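Local atomic coordinates of catabolite control protein A (PDB entry 2O20), a protein that probably acts as a global transcriptional regulator of carbon catabolite repression and activation, binding DNA as a member of the LacI family. Residues V120-L130 against T143-I151; A251-M259 against I279-L287. The protein carries 1 engineered substitution. All coordinates share one frame; numbering follows the deposited sequence.

Interaction 1: V120-L130 against T143-I151; sequences VDGIVYMGSSL and TPVVLVGTI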
# COMPACT_ATOMS: atom_id res chain seq x y z
N VAL D 120 6.39 -13.57 -23.31
CA VAL D 120 5.30 -12.61 -23.09
C VAL D 120 5.10 -11.83 -24.39
O VAL D 120 6.04 -11.62 -25.21
CB VAL D 120 5.51 -11.68 -21.85
CG1 VAL D 120 5.87 -12.48 -20.60
CG2 VAL D 120 6.54 -10.60 -22.14
N ASP D 121 3.85 -11.41 -24.58
CA ASP D 121 3.40 -10.74 -25.78
C ASP D 121 3.57 -9.22 -25.69
O ASP D 121 3.60 -8.53 -26.71
CB ASP D 121 1.94 -11.13 -26.05
CG ASP D 121 1.77 -12.62 -26.27
OD1 ASP D 121 2.11 -13.06 -27.36
OD2 ASP D 121 1.37 -13.37 -25.34
N GLY D 122 3.68 -8.71 -24.47
CA GLY D 122 3.81 -7.29 -24.23
C GLY D 122 4.23 -7.02 -22.79
O GLY D 122 4.00 -7.84 -21.91
N ILE D 123 4.88 -5.87 -22.57
CA ILE D 123 5.44 -5.47 -21.27
C ILE D 123 4.95 -4.07 -20.87
O ILE D 123 5.00 -3.14 -21.66
CB ILE D 123 7.03 -5.51 -21.31
CG1 ILE D 123 7.51 -6.95 -21.46
CG2 ILE D 123 7.65 -4.94 -20.05
CD1 ILE D 123 8.94 -7.11 -21.92
N VAL D 124 4.50 -3.93 -19.63
CA VAL D 124 4.31 -2.63 -18.99
C VAL D 124 5.44 -2.44 -17.98
O VAL D 124 5.65 -3.28 -17.11
CB VAL D 124 2.98 -2.55 -18.24
CG1 VAL D 124 2.81 -1.18 -17.57
CG2 VAL D 124 1.79 -2.87 -19.18
N TYR D 125 6.18 -1.33 -18.14
CA TYR D 125 7.29 -1.00 -17.24
C TYR D 125 6.98 0.20 -16.36
O TYR D 125 6.56 1.24 -16.84
CB TYR D 125 8.54 -0.67 -18.05
CG TYR D 125 9.71 -0.24 -17.19
CD1 TYR D 125 10.61 -1.17 -16.68
CD2 TYR D 125 9.90 1.11 -16.86
CE1 TYR D 125 11.66 -0.77 -15.87
CE2 TYR D 125 10.97 1.51 -16.04
CZ TYR D 125 11.83 0.58 -15.55
OH TYR D 125 12.90 1.00 -14.76
N MET D 126 7.28 0.03 -15.07
CA MET D 126 7.18 1.08 -14.07
C MET D 126 8.49 1.03 -13.29
O MET D 126 9.05 -0.03 -13.08
CB MET D 126 6.01 0.80 -13.12
CG MET D 126 4.62 1.16 -13.60
SD MET D 126 3.38 0.44 -12.48
CE MET D 126 3.12 -1.12 -13.26
N GLY D 127 8.99 2.19 -12.89
CA GLY D 127 10.26 2.28 -12.16
C GLY D 127 10.86 3.65 -12.38
O GLY D 127 10.34 4.44 -13.17
N SER D 128 11.97 3.95 -11.71
CA SER D 128 12.51 5.31 -11.71
C SER D 128 12.88 5.76 -13.12
O SER D 128 12.62 6.92 -13.48
CB SER D 128 13.70 5.43 -10.76
OG SER D 128 14.66 4.42 -11.01
N SER D 129 13.47 4.86 -13.91
CA SER D 129 13.67 5.10 -15.34
C SER D 129 14.36 3.92 -16.02
O SER D 129 15.06 3.13 -15.39
CB SER D 129 14.51 6.35 -15.59
OG SER D 129 15.70 6.26 -14.84
N LEU D 130 14.18 3.87 -17.34
CA LEU D 130 14.67 2.78 -18.17
C LEU D 130 16.18 2.88 -18.44
O LEU D 130 16.64 3.78 -19.15
CB LEU D 130 13.89 2.77 -19.50
CG LEU D 130 13.94 1.46 -20.27
CD1 LEU D 130 13.20 0.38 -19.52
CD2 LEU D 130 13.38 1.66 -21.69
N THR D 143 9.86 -6.86 -28.11
CA THR D 143 8.55 -6.96 -27.46
C THR D 143 7.85 -5.60 -27.45
O THR D 143 8.47 -4.60 -27.10
CB THR D 143 8.70 -7.38 -25.99
OG1 THR D 143 9.80 -8.30 -25.83
CG2 THR D 143 7.41 -8.00 -25.47
N PRO D 144 6.56 -5.55 -27.78
CA PRO D 144 5.82 -4.32 -27.46
C PRO D 144 5.91 -3.95 -25.96
O PRO D 144 5.81 -4.81 -25.09
CB PRO D 144 4.37 -4.67 -27.86
CG PRO D 144 4.52 -5.73 -28.86
CD PRO D 144 5.69 -6.53 -28.46
N VAL D 145 6.19 -2.67 -25.69
CA VAL D 145 6.38 -2.17 -24.33
C VAL D 145 5.80 -0.75 -24.21
O VAL D 145 5.85 0.05 -25.17
CB VAL D 145 7.90 -2.19 -23.94
CG1 VAL D 145 8.73 -1.54 -25.00
CG2 VAL D 145 8.17 -1.54 -22.60
N VAL D 146 5.18 -0.48 -23.07
CA VAL D 146 4.71 0.86 -22.71
C VAL D 146 5.27 1.21 -21.31
O VAL D 146 5.23 0.38 -20.41
CB VAL D 146 3.18 0.93 -22.68
CG1 VAL D 146 2.70 2.38 -22.41
CG2 VAL D 146 2.60 0.39 -24.00
N LEU D 147 5.79 2.42 -21.17
CA LEU D 147 6.27 2.95 -19.88
C LEU D 147 5.15 3.74 -19.19
O LEU D 147 4.39 4.45 -19.86
CB LEU D 147 7.48 3.86 -20.10
CG LEU D 147 8.58 3.41 -21.08
CD1 LEU D 147 9.61 4.50 -21.27
CD2 LEU D 147 9.28 2.09 -20.67
N VAL D 148 5.03 3.61 -17.86
CA VAL D 148 4.08 4.38 -17.06
C VAL D 148 4.80 5.07 -15.89
O VAL D 148 5.51 4.40 -15.12
CB VAL D 148 2.92 3.51 -16.50
CG1 VAL D 148 1.81 4.41 -15.91
CG2 VAL D 148 2.36 2.54 -17.58
N GLY D 149 4.67 6.39 -15.79
CA GLY D 149 5.30 7.16 -14.73
C GLY D 149 6.75 7.51 -15.02
O GLY D 149 7.44 8.10 -14.16
N THR D 150 7.24 7.14 -16.20
CA THR D 150 8.57 7.56 -16.64
C THR D 150 8.56 7.84 -18.14
O THR D 150 7.64 7.42 -18.86
CB THR D 150 9.67 6.55 -16.22
OG1 THR D 150 10.98 7.14 -16.41
CG2 THR D 150 9.54 5.22 -16.98
N ILE D 151 9.56 8.61 -18.57
CA ILE D 151 9.66 9.10 -19.94
C ILE D 151 11.02 8.71 -20.53
O ILE D 151 12.06 8.92 -19.90
CB ILE D 151 9.53 10.63 -19.99
CG1 ILE D 151 8.23 11.10 -19.32
CG2 ILE D 151 9.60 11.12 -21.43
CD1 ILE D 151 8.20 12.58 -19.00
O HOH W 1 7.28 4.49 -13.19
O HOH W 2 9.63 7.49 -12.51
O HOH W 3 12.47 5.77 -18.61

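Interaction 2: A251-M259 against I279-L287; sequences AVGLLSAMM and ITQYTYPTL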
# COMPACT_ATOMS: atom_id res chain seq x y z
N ALA D 251 7.09 12.49 1.12
CA ALA D 251 6.31 13.60 1.68
C ALA D 251 5.73 13.26 3.01
O ALA D 251 5.71 14.11 3.89
CB ALA D 251 5.19 14.01 0.75
N VAL D 252 5.18 12.04 3.12
CA VAL D 252 4.60 11.57 4.35
C VAL D 252 5.68 11.45 5.43
O VAL D 252 5.42 11.79 6.60
CB VAL D 252 3.82 10.24 4.19
CG1 VAL D 252 3.30 9.74 5.51
CG2 VAL D 252 2.65 10.41 3.22
N GLY D 253 6.88 10.98 5.05
CA GLY D 253 8.03 10.96 5.94
C GLY D 253 8.48 12.32 6.43
O GLY D 253 8.73 12.49 7.64
N LEU D 254 8.56 13.30 5.53
CA LEU D 254 8.88 14.70 5.86
C LEU D 254 7.86 15.28 6.83
O LEU D 254 8.25 15.86 7.86
CB LEU D 254 8.93 15.57 4.58
CG LEU D 254 9.44 17.00 4.80
CD1 LEU D 254 10.90 16.94 5.16
CD2 LEU D 254 9.22 17.88 3.59
N LEU D 255 6.58 15.04 6.57
CA LEU D 255 5.50 15.51 7.47
C LEU D 255 5.59 14.87 8.85
O LEU D 255 5.52 15.58 9.86
CB LEU D 255 4.11 15.27 6.85
CG LEU D 255 2.87 15.72 7.65
CD1 LEU D 255 2.94 17.19 7.94
CD2 LEU D 255 1.61 15.41 6.89
N SER D 256 5.79 13.55 8.91
CA SER D 256 5.95 12.83 10.15
C SER D 256 7.04 13.45 11.01
O SER D 256 6.89 13.62 12.23
CB SER D 256 6.30 11.31 9.94
OG SER D 256 5.14 10.55 9.58
N ALA D 257 8.17 13.71 10.38
CA ALA D 257 9.32 14.27 11.11
C ALA D 257 9.10 15.71 11.60
O ALA D 257 9.45 16.04 12.74
CB ALA D 257 10.57 14.13 10.27
N MET D 258 8.50 16.57 10.76
CA MET D 258 8.12 17.92 11.17
C MET D 258 7.20 17.87 12.38
O MET D 258 7.44 18.55 13.38
CB MET D 258 7.46 18.69 10.02
CG MET D 258 8.40 18.98 8.84
SD MET D 258 9.84 19.95 9.39
CE MET D 258 10.69 20.09 7.81
N MET D 259 6.17 17.01 12.33
CA MET D 259 5.27 16.85 13.48
C MET D 259 5.96 16.27 14.75
O MET D 259 5.69 16.73 15.86
CB MET D 259 4.05 16.01 13.11
CG MET D 259 3.20 16.52 11.95
SD MET D 259 2.55 18.23 12.24
CE MET D 259 1.51 17.97 13.63
N ILE D 279 -1.98 5.85 0.21
CA ILE D 279 -1.49 6.13 1.57
C ILE D 279 -1.75 7.55 2.08
O ILE D 279 -1.81 7.75 3.30
CB ILE D 279 0.03 5.84 1.77
CG1 ILE D 279 0.92 6.59 0.75
CG2 ILE D 279 0.25 4.37 1.81
CD1 ILE D 279 2.39 6.78 1.23
N THR D 280 -1.84 8.52 1.17
CA THR D 280 -2.02 9.94 1.54
C THR D 280 -3.35 10.18 2.29
O THR D 280 -3.46 11.13 3.07
CB THR D 280 -1.93 10.88 0.30
OG1 THR D 280 -3.11 10.71 -0.49
CG2 THR D 280 -0.71 10.55 -0.54
N GLN D 281 -4.36 9.33 2.09
CA GLN D 281 -5.61 9.42 2.86
C GLN D 281 -5.41 9.26 4.38
O GLN D 281 -6.20 9.79 5.17
CB GLN D 281 -6.65 8.38 2.37
CG GLN D 281 -7.97 8.39 3.19
CD GLN D 281 -9.03 7.43 2.67
OE1 GLN D 281 -8.72 6.31 2.28
NE2 GLN D 281 -10.30 7.87 2.68
N TYR D 282 -4.33 8.58 4.77
CA TYR D 282 -4.14 8.16 6.14
C TYR D 282 -3.17 9.08 6.89
O TYR D 282 -2.75 8.78 7.99
CB TYR D 282 -3.67 6.70 6.17
CG TYR D 282 -4.70 5.77 5.58
CD1 TYR D 282 -5.87 5.48 6.27
CD2 TYR D 282 -4.53 5.22 4.31
CE1 TYR D 282 -6.82 4.64 5.74
CE2 TYR D 282 -5.47 4.39 3.75
CZ TYR D 282 -6.63 4.11 4.47
OH TYR D 282 -7.58 3.31 3.92
N THR D 283 -2.81 10.22 6.32
CA THR D 283 -1.97 11.15 7.06
C THR D 283 -2.79 12.00 8.04
O THR D 283 -3.95 12.33 7.80
CB THR D 283 -1.14 12.06 6.14
OG1 THR D 283 -2.00 12.99 5.48
CG2 THR D 283 -0.39 11.21 5.13
N TYR D 284 -2.16 12.36 9.15
CA TYR D 284 -2.67 13.43 10.02
C TYR D 284 -1.50 14.25 10.50
O TYR D 284 -0.56 13.71 11.08
CB TYR D 284 -3.46 12.91 11.21
CG TYR D 284 -4.28 14.03 11.86
CD1 TYR D 284 -5.56 14.32 11.42
CD2 TYR D 284 -3.72 14.84 12.85
CE1 TYR D 284 -6.30 15.38 12.00
CE2 TYR D 284 -4.44 15.89 13.42
CZ TYR D 284 -5.72 16.16 12.98
OH TYR D 284 -6.41 17.19 13.57
N PRO D 285 -1.51 15.57 10.23
CA PRO D 285 -2.48 16.34 9.42
C PRO D 285 -2.64 15.87 7.98
O PRO D 285 -1.77 15.19 7.43
CB PRO D 285 -1.90 17.78 9.43
CG PRO D 285 -0.61 17.69 9.92
CD PRO D 285 -0.50 16.46 10.80
N THR D 286 -3.76 16.25 7.38
CA THR D 286 -4.03 15.92 6.00
C THR D 286 -3.05 16.59 5.04
O THR D 286 -2.57 17.71 5.28
CB THR D 286 -5.50 16.22 5.59
OG1 THR D 286 -5.76 17.62 5.69
CG2 THR D 286 -6.47 15.45 6.43
N LEU D 287 -2.68 15.84 4.02
CA LEU D 287 -1.57 16.17 3.15
C LEU D 287 -2.00 16.77 1.80
O LEU D 287 -2.60 16.09 0.96
CB LEU D 287 -0.71 14.91 2.93
CG LEU D 287 0.82 15.06 2.87
CD1 LEU D 287 1.47 13.72 2.49
CD2 LEU D 287 1.30 16.16 1.93

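Interaction 1: V120-L130 against T143-I151
Thr143 and Ile123 meet at one end of this contact, their side chains crossing at about a right angle. With chi1 at -35°, Thr143 sends OG1 to Ser141 and turns CG2 across the contact as the bump: it sits in a hollow formed by Ile123 CD1 at 4.0 Å, the bare CA of Gly122 at 3.9 Å and the carbonyl O of Val120. Beside it the Pro144 ring turns its CD against Asp121 O. From here strands 122-125 and 145-148 run parallel, 14° apart, zipped by four backbone hydrogen bonds: Ile123 N to Pro144 O, Val146 N to Ile123 O, Tyr125 N to Val146 O and Val148 N to Tyr125 O.

On the face carrying Val124 and Val146, Val124 CG1 nestles against Val148 CG2 at 3.7 Å, and Leu305 and Ala301 of helix 294-309 pack over these valines. The other face holds Ile123, Val145, Tyr125 and Leu147. There Leu147 CD2 wedges against Tyr125 CB at 3.9 Å, while Leu130 CD1 sits 4.0 Å above the centre of the Tyr125 ring. Thr150 CG2 abuts the ring's edge, 4.1 Å from Tyr125 CE2, and the ring's hydroxyl is held by Glu108. From Val148 onward water bridges the chains: one molecule accepts from Gly127 N and donates to Val148 O, and another links Leu130 N to Thr150 OG1, which also bonds Glu194.

With helix 132-141 between them, the two strands form a beta-alpha-beta crossover in the parallel sheet of a periplasmic-binding-protein-like, Rossmann-type subdomain.

Interaction 2: A251-M259 against I279-L287
Ala251 opens the contact from helix 248-260, its CB facing CD1 of Leu287, a side chain modelled in two conformers of which one is described here. One residue on, Val252 does more: CG2 lies 3.7 Å from Thr283 CG2 and also touches Leu287 CD1 and the end of Ile279, while CG1 leans on the Thr283 methyl. A turn later Leu255 extends with CG anti to the backbone N (chi1 -179°), which carries its two methyls to the loop. CD1 meets Pro285 CG, and CD2 comes within 3.4 Å of Pro285 O, passing alongside Leu287, whose chain runs in the opposing sense. The twice-folded Met259 chain brings its end against the proline, CE lying 3.8 Å from Pro285 CD.

The loop is shaped by a cis peptide before Pro285 and by Thr283 OG1 donating to Pro285 O at 2.9 Å. Replacing Thr283 with an alanine would probably leave Pro285 O without this donor and open a gap beside Val252. The second subunit also closes on this contact: its Tyr282 packs on Val252 and its Asp260 bonds Tyr284 OH. No hydrogen bond joins helix to loop, so their mutual grip rests on apolar packing.

How the interactions relate
Both contacts are largely buried, yet they lie on opposite sides of the chain's centre, their own centres about 30 Å apart and their nearest atoms about 15 Å apart. Interaction 1 joins neighbouring strands inside the six-stranded parallel sheet, and regular backbone hydrogen bonds set its alignment; helices close over its faces, and no other protein chain of the assembly touches it. Interaction 2 binds a helix to an irregular loop beside the four-stranded sheet, mostly through apolar side chains and with no hydrogen bond across, and the second subunit packs against it. They share no helix or strand, although helix 294-309, which covers one face of interaction 1, follows the loop of interaction 2 after strand 289-291.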